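Long-range contacts in putative agmatine deiminase (Streptococcus mutans, PDB 2EWO), which probably hydrolyses agmatine to N-carbamoylputrescine and ammonia, acting as a deiminase of the peptidyl-arginine deiminase superfamily: residues Asn93-Ile98 against Gly129-Trp134; Met29-Arg34 against Pro44-Phe49; Asn37-Ala42 against Ile352-Gly357. One frame throughout, in Å; residues are numbered along the deposited sequence.

Contact 1. Residues Asn93-Ile98 against Gly129-Trp134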
ATOM      1  N   ASN A  93       1.825   6.094   9.227  1.00 10.00           N
ATOM      2  CA  ASN A  93       2.504   7.362   9.481  1.00 10.13           C
ATOM      3  C   ASN A  93       3.678   7.475   8.540  1.00 12.20           C
ATOM      4  O   ASN A  93       4.277   6.469   8.160  1.00 11.29           O
ATOM      5  CB  ASN A  93       3.026   7.414  10.909  1.00 12.07           C
ATOM      6  CG  ASN A  93       4.088   6.362  11.169  1.00 12.22           C
ATOM      7  OD1 ASN A  93       5.191   6.431  10.620  1.00 10.00           O
ATOM      8  ND2 ASN A  93       3.755   5.368  11.999  1.00 12.38           N
ATOM      9  N   ASP A  94       4.023   8.701   8.176  1.00 10.00           N
ATOM     10  CA  ASP A  94       5.146   8.918   7.272  1.00 10.72           C
ATOM     11  C   ASP A  94       6.465   8.827   8.020  1.00 11.39           C
ATOM     12  O   ASP A  94       7.508   8.521   7.433  1.00 10.30           O
ATOM     13  CB  ASP A  94       5.001  10.277   6.596  1.00 13.43           C
ATOM     14  CG  ASP A  94       3.739  10.366   5.764  1.00 12.85           C
ATOM     15  OD1 ASP A  94       3.605   9.536   4.836  1.00 12.20           O
ATOM     16  OD2 ASP A  94       2.897  11.250   6.047  1.00 10.06           O
ATOM     17  N   ASP A  95       6.392   9.105   9.320  1.00 10.26           N
ATOM     18  CA  ASP A  95       7.537   9.039  10.216  1.00 11.21           C
ATOM     19  C   ASP A  95       7.062   9.009  11.655  1.00 10.86           C
ATOM     20  O   ASP A  95       6.014   9.574  11.974  1.00 11.61           O
ATOM     21  CB  ASP A  95       8.471  10.220  10.015  1.00 10.00           C
ATOM     22  CG  ASP A  95       9.913   9.809  10.113  1.00 10.00           C
ATOM     23  OD1 ASP A  95      10.157   8.589  10.240  1.00 10.00           O
ATOM     24  OD2 ASP A  95      10.802  10.679  10.060  1.00 10.00           O
ATOM     25  N   ALA A  96       7.849   8.362  12.517  1.00 11.60           N
ATOM     26  CA  ALA A  96       7.508   8.202  13.932  1.00 10.00           C
ATOM     27  C   ALA A  96       7.828   9.396  14.826  1.00 10.00           C
ATOM     28  O   ALA A  96       8.898   9.443  15.410  1.00 11.11           O
ATOM     29  CB  ALA A  96       8.195   6.956  14.480  1.00 27.79           C
ATOM     30  N   TRP A  97       6.904  10.349  14.942  1.00 12.00           N
ATOM     31  CA  TRP A  97       7.114  11.518  15.799  1.00 10.27           C
ATOM     32  C   TRP A  97       5.813  11.965  16.479  1.00 10.54           C
ATOM     33  O   TRP A  97       5.443  13.145  16.481  1.00 10.10           O
ATOM     34  CB  TRP A  97       7.735  12.669  15.000  1.00 10.22           C
ATOM     35  CG  TRP A  97       9.013  12.252  14.326  1.00 10.44           C
ATOM     36  CD1 TRP A  97       9.154  11.822  13.038  1.00 10.66           C
ATOM     37  CD2 TRP A  97      10.305  12.104  14.939  1.00 10.63           C
ATOM     38  NE1 TRP A  97      10.446  11.412  12.814  1.00 10.22           N
ATOM     39  CE2 TRP A  97      11.174  11.573  13.963  1.00 10.75           C
ATOM     40  CE3 TRP A  97      10.809  12.365  16.221  1.00 10.44           C
ATOM     41  CZ2 TRP A  97      12.524  11.295  14.228  1.00 11.06           C
ATOM     42  CZ3 TRP A  97      12.153  12.086  16.484  1.00 11.00           C
ATOM     43  CH2 TRP A  97      12.992  11.557  15.491  1.00 11.48           C
ATOM     44  N   ILE A  98       5.136  10.992  17.078  1.00 10.00           N
ATOM     45  CA  ILE A  98       3.873  11.214  17.763  1.00 10.00           C
ATOM     46  C   ILE A  98       3.864  12.493  18.603  1.00 10.23           C
ATOM     47  O   ILE A  98       2.805  13.060  18.872  1.00 11.76           O
ATOM     48  CB  ILE A  98       3.533  10.009  18.676  1.00 25.52           C
ATOM     49  CG1 ILE A  98       2.197  10.240  19.386  1.00 24.99           C
ATOM     50  CG2 ILE A  98       4.656   9.780  19.679  1.00 24.96           C
ATOM     51  CD1 ILE A  98       1.003  10.118  18.476  1.00 26.17           C
ATOM     52  N   GLY A 129      10.059  21.854   5.081  1.00 12.56           N
ATOM     53  CA  GLY A 129       9.771  20.572   5.692  1.00 10.00           C
ATOM     54  C   GLY A 129      10.885  19.561   5.497  1.00 10.00           C
ATOM     55  O   GLY A 129      11.664  19.645   4.544  1.00 10.00           O
ATOM     56  N   LEU A 130      10.954  18.603   6.416  1.00 37.86           N
ATOM     57  CA  LEU A 130      11.955  17.549   6.373  1.00 37.86           C
ATOM     58  C   LEU A 130      11.702  16.573   5.220  1.00 38.95           C
ATOM     59  O   LEU A 130      12.629  16.202   4.503  1.00 39.33           O
ATOM     60  CB  LEU A 130      11.989  16.808   7.714  1.00 23.17           C
ATOM     61  CG  LEU A 130      12.781  17.478   8.854  1.00 23.45           C
ATOM     62  CD1 LEU A 130      12.226  18.858   9.162  1.00 23.21           C
ATOM     63  CD2 LEU A 130      12.730  16.598  10.091  1.00 22.61           C
ATOM     64  N   TYR A 131      10.452  16.149   5.046  1.00 17.11           N
ATOM     65  CA  TYR A 131      10.083  15.251   3.950  1.00 17.15           C
ATOM     66  C   TYR A 131       8.804  15.789   3.296  1.00 15.97           C
ATOM     67  O   TYR A 131       8.176  16.695   3.836  1.00 16.01           O
ATOM     68  CB  TYR A 131       9.893  13.817   4.461  1.00 10.00           C
ATOM     69  CG  TYR A 131       9.110  13.683   5.749  1.00 12.24           C
ATOM     70  CD1 TYR A 131       7.847  14.255   5.891  1.00 13.66           C
ATOM     71  CD2 TYR A 131       9.620  12.954   6.817  1.00 13.63           C
ATOM     72  CE1 TYR A 131       7.111  14.104   7.064  1.00 14.83           C
ATOM     73  CE2 TYR A 131       8.892  12.798   7.993  1.00 15.53           C
ATOM     74  CZ  TYR A 131       7.635  13.374   8.109  1.00 15.73           C
ATOM     75  OH  TYR A 131       6.902  13.215   9.263  1.00 17.26           O
ATOM     76  N   PHE A 132       8.404  15.248   2.148  1.00 60.00           N
ATOM     77  CA  PHE A 132       7.219  15.780   1.483  1.00 59.45           C
ATOM     78  C   PHE A 132       5.849  15.224   1.843  1.00 59.14           C
ATOM     79  O   PHE A 132       5.037  15.919   2.449  1.00 60.00           O
ATOM     80  CB  PHE A 132       7.371  15.720  -0.039  1.00 13.04           C
ATOM     81  CG  PHE A 132       6.134  16.147  -0.780  1.00 11.89           C
ATOM     82  CD1 PHE A 132       5.415  17.264  -0.370  1.00 10.32           C
ATOM     83  CD2 PHE A 132       5.677  15.424  -1.877  1.00 11.67           C
ATOM     84  CE1 PHE A 132       4.265  17.655  -1.035  1.00 10.34           C
ATOM     85  CE2 PHE A 132       4.526  15.811  -2.547  1.00 11.35           C
ATOM     86  CZ  PHE A 132       3.819  16.927  -2.123  1.00 10.89           C
ATOM     87  N   PRO A 133       5.553  13.978   1.449  1.00 12.63           N
ATOM     88  CA  PRO A 133       4.220  13.468   1.807  1.00 10.00           C
ATOM     89  C   PRO A 133       4.065  13.384   3.337  1.00 10.00           C
ATOM     90  O   PRO A 133       4.650  12.510   3.977  1.00 10.00           O
ATOM     91  CB  PRO A 133       4.181  12.112   1.108  1.00 20.48           C
ATOM     92  CG  PRO A 133       5.635  11.658   1.209  1.00 22.43           C
ATOM     93  CD  PRO A 133       6.428  12.915   0.913  1.00 22.16           C
ATOM     94  N   TRP A 134       3.295  14.311   3.915  1.00 10.00           N
ATOM     95  CA  TRP A 134       3.062  14.370   5.375  1.00 10.00           C
ATOM     96  C   TRP A 134       1.578  14.284   5.710  1.00 10.00           C
ATOM     97  O   TRP A 134       1.143  14.653   6.806  1.00 10.00           O
ATOM     98  CB  TRP A 134       3.624  15.675   5.955  1.00 10.00           C
ATOM     99  CG  TRP A 134       2.929  16.948   5.489  1.00 10.00           C
ATOM    100  CD1 TRP A 134       1.683  17.376   5.839  1.00 10.00           C
ATOM    101  CD2 TRP A 134       3.459  17.950   4.597  1.00 10.00           C
ATOM    102  NE1 TRP A 134       1.401  18.579   5.226  1.00 10.00           N
ATOM    103  CE2 TRP A 134       2.471  18.952   4.458  1.00 10.00           C
ATOM    104  CE3 TRP A 134       4.670  18.095   3.905  1.00 10.00           C
ATOM    105  CZ2 TRP A 134       2.657  20.082   3.654  1.00 10.00           C
ATOM    106  CZ3 TRP A 134       4.858  19.216   3.105  1.00 10.00           C
ATOM    107  CH2 TRP A 134       3.853  20.197   2.986  1.00 10.00           C
TER
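Two connecting loops of the alpha/beta-propeller fold expected for this deiminase family meet where D94 and D95, after strand 86-90, face Y131, P133 and W134, ahead of helix 137-146. The junction is largely buried and rests on side chains and one carbonyl group. D94 sends its carboxylate to the backbone of the partner loop: CG lies 2.9 Å from P133 O, and OD2 approaches W134 CA at 3.2 Å. Both carboxylate oxygens are acceptors like P133 O, so the two groups share no hydrogen bond, and at this resolution the closeness should not be pressed; OD2 has a weak bond to Q136 N instead. On the backbone side D94 is held by D137, whose OD1 receives the D94 N-H.

D95 crosses the phenol of Y131, with its carboxylate plane turned 64° from the ring. Its CB stands 3.3 Å from Y131 CE2, on a slanting line to the ring, whereas OD2 lies at the ring edge, in plane, 3.5 Å from CE2. The Y131 side chain, its CG tucked over the backbone (chi1 44°), reaches past this carboxylate, and its hydroxyl makes a weak hydrogen bond to D137. Beyond P133, the loop reaches a second subunit, where the W134 ring meets F132 of that neighbouring chain. D95 also gains a partner from its own loop, which turns through an inverse gamma turn centred on A96: W97 NE1 donates to D95 OD2 over 2.9 Å, in the indole plane but from above the carboxylate plane.

Contact 2. Residues Met29-Arg34 against Pro44-Phe49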
HETATM    1  N   MSE A  29       3.090   6.206  21.160  1.00 10.00           N
HETATM    2  CA  MSE A  29       4.303   6.300  20.352  1.00 10.00           C
HETATM    3  C   MSE A  29       4.190   5.510  19.035  1.00 10.00           C
HETATM    4  O   MSE A  29       3.607   4.425  18.987  1.00 10.00           O
HETATM    5  CB  MSE A  29       5.543   5.876  21.159  1.00 41.21           C
HETATM    6  CG  MSE A  29       5.526   4.485  21.807  1.00 48.41           C
HETATM    7 SE   MSE A  29       7.201   4.081  22.828  1.00 57.95          SE
HETATM    8  CE  MSE A  29       8.383   3.629  21.332  1.00 52.91           C
ATOM      9  N   LEU A  30       4.731   6.093  17.966  1.00 18.24           N
ATOM     10  CA  LEU A  30       4.693   5.495  16.634  1.00 16.55           C
ATOM     11  C   LEU A  30       5.768   4.428  16.374  1.00 16.68           C
ATOM     12  O   LEU A  30       6.297   3.832  17.309  1.00 17.99           O
ATOM     13  CB  LEU A  30       4.782   6.598  15.571  1.00 11.51           C
ATOM     14  CG  LEU A  30       3.530   7.467  15.396  1.00 10.20           C
ATOM     15  CD1 LEU A  30       3.864   8.675  14.546  1.00 10.00           C
ATOM     16  CD2 LEU A  30       2.409   6.641  14.761  1.00 10.00           C
ATOM     17  N   TRP A  31       6.085   4.183  15.107  1.00 10.00           N
ATOM     18  CA  TRP A  31       7.072   3.167  14.766  1.00 10.00           C
ATOM     19  C   TRP A  31       7.878   3.548  13.537  1.00 10.00           C
ATOM     20  O   TRP A  31       7.333   3.683  12.447  1.00 10.00           O
ATOM     21  CB  TRP A  31       6.368   1.842  14.512  1.00 10.00           C
ATOM     22  CG  TRP A  31       7.288   0.665  14.394  1.00 10.52           C
ATOM     23  CD1 TRP A  31       7.745   0.078  13.242  1.00 11.72           C
ATOM     24  CD2 TRP A  31       7.802  -0.118  15.475  1.00 11.53           C
ATOM     25  NE1 TRP A  31       8.504  -1.033  13.546  1.00 11.67           N
ATOM     26  CE2 TRP A  31       8.554  -1.173  14.908  1.00 11.58           C
ATOM     27  CE3 TRP A  31       7.696  -0.031  16.872  1.00 11.58           C
ATOM     28  CZ2 TRP A  31       9.194  -2.133  15.690  1.00 12.00           C
ATOM     29  CZ3 TRP A  31       8.329  -0.983  17.648  1.00 10.95           C
ATOM     30  CH2 TRP A  31       9.071  -2.024  17.054  1.00 11.95           C
ATOM     31  N   PRO A  32       9.195   3.701  13.692  1.00 15.66           N
ATOM     32  CA  PRO A  32      10.086   4.069  12.590  1.00 14.56           C
ATOM     33  C   PRO A  32      10.163   3.019  11.501  1.00 13.11           C
ATOM     34  O   PRO A  32      10.226   1.822  11.788  1.00 13.04           O
ATOM     35  CB  PRO A  32      11.423   4.262  13.289  1.00 10.72           C
ATOM     36  CG  PRO A  32      11.363   3.223  14.372  1.00 10.18           C
ATOM     37  CD  PRO A  32       9.969   3.435  14.915  1.00 10.18           C
ATOM     38  N   TRP A  33      10.166   3.469  10.250  1.00 10.00           N
ATOM     39  CA  TRP A  33      10.240   2.535   9.129  1.00 10.00           C
ATOM     40  C   TRP A  33      10.965   3.037   7.875  1.00 10.00           C
ATOM     41  O   TRP A  33      11.729   2.289   7.268  1.00 10.00           O
ATOM     42  CB  TRP A  33       8.825   2.054   8.730  1.00 12.86           C
ATOM     43  CG  TRP A  33       7.931   3.154   8.229  1.00 10.16           C
ATOM     44  CD1 TRP A  33       7.212   4.038   8.987  1.00 10.08           C
ATOM     45  CD2 TRP A  33       7.782   3.583   6.867  1.00 10.08           C
ATOM     46  NE1 TRP A  33       6.639   4.996   8.184  1.00 10.08           N
ATOM     47  CE2 TRP A  33       6.975   4.744   6.881  1.00 10.08           C
ATOM     48  CE3 TRP A  33       8.262   3.105   5.638  1.00 10.08           C
ATOM     49  CZ2 TRP A  33       6.636   5.436   5.714  1.00 10.08           C
ATOM     50  CZ3 TRP A  33       7.925   3.799   4.473  1.00 10.08           C
ATOM     51  CH2 TRP A  33       7.122   4.950   4.523  1.00 10.08           C
ATOM     52  N   ARG A  34      10.759   4.293   7.492  1.00 10.00           N
ATOM     53  CA  ARG A  34      11.370   4.781   6.258  1.00 10.05           C
ATOM     54  C   ARG A  34      12.899   4.823   6.183  1.00 10.05           C
ATOM     55  O   ARG A  34      13.566   5.345   7.073  1.00 10.15           O
ATOM     56  CB  ARG A  34      10.793   6.147   5.894  1.00 12.90           C
ATOM     57  CG  ARG A  34      11.052   7.229   6.906  1.00 17.42           C
ATOM     58  CD  ARG A  34      10.337   8.492   6.478  1.00 19.78           C
ATOM     59  NE  ARG A  34      10.575   8.788   5.067  1.00 22.22           N
ATOM     60  CZ  ARG A  34       9.749   9.499   4.309  1.00 23.08           C
ATOM     61  NH1 ARG A  34       8.628   9.984   4.828  1.00 23.44           N
ATOM     62  NH2 ARG A  34      10.035   9.712   3.030  1.00 22.62           N
ATOM     63  N   PRO A  44      17.650  -0.932  13.587  1.00 23.80           N
ATOM     64  CA  PRO A  44      18.265  -0.460  14.826  1.00 23.05           C
ATOM     65  C   PRO A  44      17.327   0.464  15.565  1.00 23.21           C
ATOM     66  O   PRO A  44      17.035   0.257  16.737  1.00 25.51           O
ATOM     67  CB  PRO A  44      19.501   0.291  14.346  1.00 10.11           C
ATOM     68  CG  PRO A  44      19.871  -0.410  13.116  1.00 10.11           C
ATOM     69  CD  PRO A  44      18.524  -0.622  12.442  1.00 11.65           C
ATOM     70  N   ALA A  45      16.854   1.490  14.874  1.00 10.00           N
ATOM     71  CA  ALA A  45      15.965   2.458  15.495  1.00 10.00           C
ATOM     72  C   ALA A  45      14.756   1.761  16.092  1.00 10.00           C
ATOM     73  O   ALA A  45      14.254   2.164  17.149  1.00 10.00           O
ATOM     74  CB  ALA A  45      15.520   3.495  14.467  1.00 10.00           C
ATOM     75  N   GLN A  46      14.284   0.720  15.412  1.00 22.28           N
ATOM     76  CA  GLN A  46      13.126  -0.019  15.906  1.00 24.05           C
ATOM     77  C   GLN A  46      13.412  -0.611  17.281  1.00 25.13           C
ATOM     78  O   GLN A  46      12.629  -0.443  18.228  1.00 24.02           O
ATOM     79  CB  GLN A  46      12.721  -1.111  14.904  1.00 22.65           C
ATOM     80  CG  GLN A  46      11.865  -0.557  13.779  1.00 21.96           C
ATOM     81  CD  GLN A  46      11.727  -1.484  12.595  1.00 21.90           C
ATOM     82  OE1 GLN A  46      10.878  -1.263  11.734  1.00 23.52           O
ATOM     83  NE2 GLN A  46      12.562  -2.516  12.534  1.00 20.71           N
ATOM     84  N   LYS A  47      14.547  -1.293  17.387  1.00 11.21           N
ATOM     85  CA  LYS A  47      14.953  -1.894  18.649  1.00 12.55           C
ATOM     86  C   LYS A  47      15.084  -0.795  19.699  1.00 11.96           C
ATOM     87  O   LYS A  47      14.760  -0.990  20.867  1.00 10.53           O
ATOM     88  CB  LYS A  47      16.289  -2.612  18.487  1.00 45.61           C
ATOM     89  CG  LYS A  47      16.643  -3.453  19.687  1.00 48.15           C
ATOM     90  CD  LYS A  47      18.072  -3.926  19.643  1.00 49.54           C
ATOM     91  CE  LYS A  47      18.415  -4.620  20.948  1.00 51.39           C
ATOM     92  NZ  LYS A  47      18.121  -3.739  22.125  1.00 50.87           N
ATOM     93  N   ALA A  48      15.564   0.364  19.268  1.00 10.00           N
ATOM     94  CA  ALA A  48      15.727   1.490  20.160  1.00 10.00           C
ATOM     95  C   ALA A  48      14.352   1.945  20.621  1.00 10.00           C
ATOM     96  O   ALA A  48      14.183   2.410  21.749  1.00 10.00           O
ATOM     97  CB  ALA A  48      16.447   2.622  19.445  1.00 10.00           C
ATOM     98  N   PHE A  49      13.364   1.824  19.741  1.00 15.08           N
ATOM     99  CA  PHE A  49      12.004   2.219  20.096  1.00 17.22           C
ATOM    100  C   PHE A  49      11.395   1.161  21.007  1.00 17.92           C
ATOM    101  O   PHE A  49      10.677   1.480  21.959  1.00 17.43           O
ATOM    102  CB  PHE A  49      11.149   2.379  18.844  1.00 10.00           C
ATOM    103  CG  PHE A  49      11.056   3.794  18.347  1.00 10.00           C
ATOM    104  CD1 PHE A  49      12.179   4.465  17.877  1.00 10.00           C
ATOM    105  CD2 PHE A  49       9.825   4.448  18.318  1.00 10.00           C
ATOM    106  CE1 PHE A  49      12.072   5.765  17.380  1.00 10.00           C
ATOM    107  CE2 PHE A  49       9.706   5.746  17.823  1.00 10.00           C
ATOM    108  CZ  PHE A  49      10.830   6.405  17.353  1.00 10.00           C
TER
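P32 packs its pyrrolidine ring onto the first turns of helix 43-57, where the chain leaves strand 24-29 on the beta-alpha-beta crossover to the parallel strand 62-66. The clearest single interaction is a CH-pi contact: P32 CD stands over the centre of the F49 ring, 3.5 Å from the centroid and only 10° off the ring normal. Further round the proline, CG touches the methyl group of A45, with CB at 4.2 Å, and the aliphatic part of Q46.

Apolar packing continues on both flanks. M29, modelled as selenomethionine, bends at its last torsion (chi3 -78°), bringing CE to 3.4 Å from F49 CD2, the two side chains running antiparallel past one another. Its backbone bonds to S63 and C65 of the next strand. On the other flank, W31 crosses Q46 at about a right angle, and Q46 CG sits over one indole face, offset toward the rim. P32 CD also lies over the rim of the same indole face, while its main contact is with F49.

Polar atoms gather at the end of Q46, where the amide comes near W31 NE1 and P32 O. The remaining chemistry is hydrocarbon and aromatic, which implies that the strand exit and helix are fitted together chiefly by shape and by burial of apolar surface.

Contact 3. Residues Asn37-Ala42 against Ile352-Gly357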
ATOM      1  N   ASN A  37      15.214   8.149   6.216  1.00 22.03           N
ATOM      2  CA  ASN A  37      15.752   8.758   7.423  1.00 21.51           C
ATOM      3  C   ASN A  37      16.485   7.822   8.385  1.00 22.93           C
ATOM      4  O   ASN A  37      17.472   8.221   8.998  1.00 22.90           O
ATOM      5  CB  ASN A  37      14.630   9.462   8.177  1.00 11.27           C
ATOM      6  CG  ASN A  37      15.114  10.125   9.442  1.00 10.35           C
ATOM      7  OD1 ASN A  37      14.386  10.186  10.434  1.00 12.03           O
ATOM      8  ND2 ASN A  37      16.338  10.634   9.417  1.00 10.00           N
ATOM      9  N   TRP A  38      16.011   6.589   8.529  1.00 24.89           N
ATOM     10  CA  TRP A  38      16.644   5.649   9.441  1.00 26.10           C
ATOM     11  C   TRP A  38      17.557   4.657   8.733  1.00 27.28           C
ATOM     12  O   TRP A  38      17.165   4.011   7.762  1.00 25.79           O
ATOM     13  CB  TRP A  38      15.580   4.904  10.246  1.00 10.00           C
ATOM     14  CG  TRP A  38      14.554   5.818  10.869  1.00 10.00           C
ATOM     15  CD1 TRP A  38      13.319   6.117  10.376  1.00 10.00           C
ATOM     16  CD2 TRP A  38      14.683   6.554  12.095  1.00 10.00           C
ATOM     17  NE1 TRP A  38      12.669   6.986  11.218  1.00 10.00           N
ATOM     18  CE2 TRP A  38      13.482   7.271  12.280  1.00 10.00           C
ATOM     19  CE3 TRP A  38      15.696   6.678  13.051  1.00 10.00           C
ATOM     20  CZ2 TRP A  38      13.265   8.099  13.385  1.00 10.00           C
ATOM     21  CZ3 TRP A  38      15.478   7.503  14.152  1.00 10.00           C
ATOM     22  CH2 TRP A  38      14.271   8.202  14.308  1.00 10.00           C
ATOM     23  N   ARG A  39      18.781   4.533   9.238  1.00 10.00           N
ATOM     24  CA  ARG A  39      19.759   3.640   8.636  1.00 10.67           C
ATOM     25  C   ARG A  39      19.433   2.182   8.855  1.00 10.00           C
ATOM     26  O   ARG A  39      18.675   1.831   9.754  1.00 10.00           O
ATOM     27  CB  ARG A  39      21.149   3.934   9.188  1.00 19.70           C
ATOM     28  CG  ARG A  39      21.369   3.471  10.616  1.00 22.82           C
ATOM     29  CD  ARG A  39      22.717   3.957  11.138  1.00 24.70           C
ATOM     30  NE  ARG A  39      22.997   3.447  12.473  1.00 24.92           N
ATOM     31  CZ  ARG A  39      23.596   2.289  12.710  1.00 25.01           C
ATOM     32  NH1 ARG A  39      23.988   1.517  11.706  1.00 24.28           N
ATOM     33  NH2 ARG A  39      23.786   1.899  13.957  1.00 26.39           N
ATOM     34  N   LEU A  40      20.021   1.344   8.012  1.00 10.00           N
ATOM     35  CA  LEU A  40      19.826  -0.093   8.087  1.00 10.00           C
ATOM     36  C   LEU A  40      18.354  -0.503   8.163  1.00 10.00           C
ATOM     37  O   LEU A  40      17.933  -1.179   9.100  1.00 10.00           O
ATOM     38  CB  LEU A  40      20.589  -0.663   9.292  1.00 10.84           C
ATOM     39  CG  LEU A  40      22.119  -0.780   9.217  1.00 10.30           C
ATOM     40  CD1 LEU A  40      22.509  -1.635   8.013  1.00 10.28           C
ATOM     41  CD2 LEU A  40      22.741   0.592   9.110  1.00 11.15           C
ATOM     42  N   GLY A  41      17.574  -0.091   7.173  1.00 13.49           N
ATOM     43  CA  GLY A  41      16.166  -0.447   7.150  1.00 11.88           C
ATOM     44  C   GLY A  41      15.380  -0.051   8.383  1.00 11.20           C
ATOM     45  O   GLY A  41      14.226  -0.455   8.535  1.00 11.20           O
ATOM     46  N   ALA A  42      16.000   0.745   9.251  1.00 12.46           N
ATOM     47  CA  ALA A  42      15.376   1.219  10.487  1.00 11.40           C
ATOM     48  C   ALA A  42      15.342   0.154  11.586  1.00 10.76           C
ATOM     49  O   ALA A  42      14.820   0.389  12.689  1.00 10.00           O
ATOM     50  CB  ALA A  42      13.960   1.729  10.207  1.00 10.00           C
ATOM     51  N   ILE A 352      18.168   6.651  17.800  1.00 11.66           N
ATOM     52  CA  ILE A 352      17.062   7.434  17.267  1.00 10.16           C
ATOM     53  C   ILE A 352      17.486   8.897  17.181  1.00 10.16           C
ATOM     54  O   ILE A 352      16.854   9.708  16.496  1.00 10.16           O
ATOM     55  CB  ILE A 352      15.776   7.319  18.143  1.00 38.43           C
ATOM     56  CG1 ILE A 352      15.861   8.226  19.362  1.00 36.86           C
ATOM     57  CG2 ILE A 352      15.585   5.897  18.623  1.00 37.56           C
ATOM     58  CD1 ILE A 352      14.532   8.356  20.049  1.00 36.42           C
ATOM     59  N   ALA A 353      18.560   9.232  17.885  1.00 14.12           N
ATOM     60  CA  ALA A 353      19.073  10.596  17.861  1.00 13.85           C
ATOM     61  C   ALA A 353      19.716  10.831  16.500  1.00 13.68           C
ATOM     62  O   ALA A 353      20.014  11.964  16.129  1.00 13.17           O
ATOM     63  CB  ALA A 353      20.092  10.798  18.967  1.00 10.00           C
ATOM     64  N   TYR A 354      19.931   9.745  15.761  1.00 10.00           N
ATOM     65  CA  TYR A 354      20.500   9.841  14.424  1.00 10.00           C
ATOM     66  C   TYR A 354      19.392  10.228  13.441  1.00 10.00           C
ATOM     67  O   TYR A 354      19.648  10.469  12.258  1.00 10.00           O
ATOM     68  CB  TYR A 354      21.102   8.503  13.987  1.00 46.67           C
ATOM     69  CG  TYR A 354      22.327   8.066  14.757  1.00 49.20           C
ATOM     70  CD1 TYR A 354      23.366   8.958  15.020  1.00 50.90           C
ATOM     71  CD2 TYR A 354      22.477   6.742  15.176  1.00 49.88           C
ATOM     72  CE1 TYR A 354      24.524   8.544  15.680  1.00 51.57           C
ATOM     73  CE2 TYR A 354      23.633   6.317  15.836  1.00 50.44           C
ATOM     74  CZ  TYR A 354      24.649   7.226  16.082  1.00 50.71           C
ATOM     75  OH  TYR A 354      25.797   6.831  16.724  1.00 51.56           O
ATOM     76  N   GLY A 355      18.160  10.277  13.942  1.00 35.63           N
ATOM     77  CA  GLY A 355      17.024  10.620  13.107  1.00 34.32           C
ATOM     78  C   GLY A 355      16.551  12.034  13.347  1.00 33.83           C
ATOM     79  O   GLY A 355      15.634  12.509  12.681  1.00 34.30           O
ATOM     80  N   GLY A 356      17.183  12.706  14.303  1.00 27.79           N
ATOM     81  CA  GLY A 356      16.815  14.074  14.610  1.00 27.88           C
ATOM     82  C   GLY A 356      15.670  14.158  15.595  1.00 28.13           C
ATOM     83  O   GLY A 356      14.547  14.472  15.213  1.00 29.24           O
ATOM     84  N   GLY A 357      15.962  13.882  16.864  1.00 15.04           N
ATOM     85  CA  GLY A 357      14.955  13.927  17.907  1.00 15.49           C
ATOM     86  C   GLY A 357      15.135  12.756  18.851  1.00 16.56           C
ATOM     87  O   GLY A 357      15.658  11.716  18.438  1.00 16.67           O
TER
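W38 points the six-membered end of its indole at the segment 352-357 and meets it edge-on. CZ3 is the leading atom, 3.5 Å from I352 CA, which lies near the indole plane, and 4.0 Å from I352 CB. The same carbon comes within 3.6 Å of G355 CA, approached obliquely; because G355 has no side chain, the indole can press directly against the backbone there. I352 keeps its own branches turned elsewhere, where they pack on A48 and F49 of helix 43-57.

N37 lies across the indole. Its CG is anti to the backbone N (chi1 -180°), which carries the amide across to G355, and OD1 stands 3.5 Å above one face of the W38 ring, offset toward the rim. ND2 is 3.8 Å from G355 CA, while OD1 and G355 O, both acceptors, come within 3.5 Å of each other without a hydrogen bond.

The receiving surface is the end of helix 350-353 and the turn after it, closed by G355 N bonding to I352 O at 2.9 Å. G356, with positive phi, then leads the chain out through G357; in this family a glycine-rich run of this kind precedes the cysteine nucleophile, so the contact probably lies close to the active-site side of the propeller. The opposing loop leads into helix 43-57.

R39 meets Y354 more loosely. The ring carbon CD2 approaches the edge of the guanidinium, near its plane, 4.3 Å from R39 NE, while NH2 forms a salt bridge with E351. At the far side of W38, NE1 donates to D95 OD1, which helps to set the rotation of the indole whose opposite end touches I352.

From the N terminus, strand 24-29 runs into 29-34, and contact 2 closes the short loop that returns at 44-49 on helix 43-57. Within that loop lies 37-42, whose partner 352-357 comes some 310 residues later, so contacts 2 and 3 cross. Contact 1 opens after contact 2 has closed and is nested inside the long loop of contact 3, joining the loops before strand 104-107 and helix 137-146. The three touch one another: W33 NE1 and R34 NH1 probably hydrogen-bond to the N93 and D94 carbonyls, W97 packs on W38, and A48 meets I352. Together they join the crossover loop between strand 24-29 and helix 43-57 to the loop after strand 86-90 and to the end of helix 350-353.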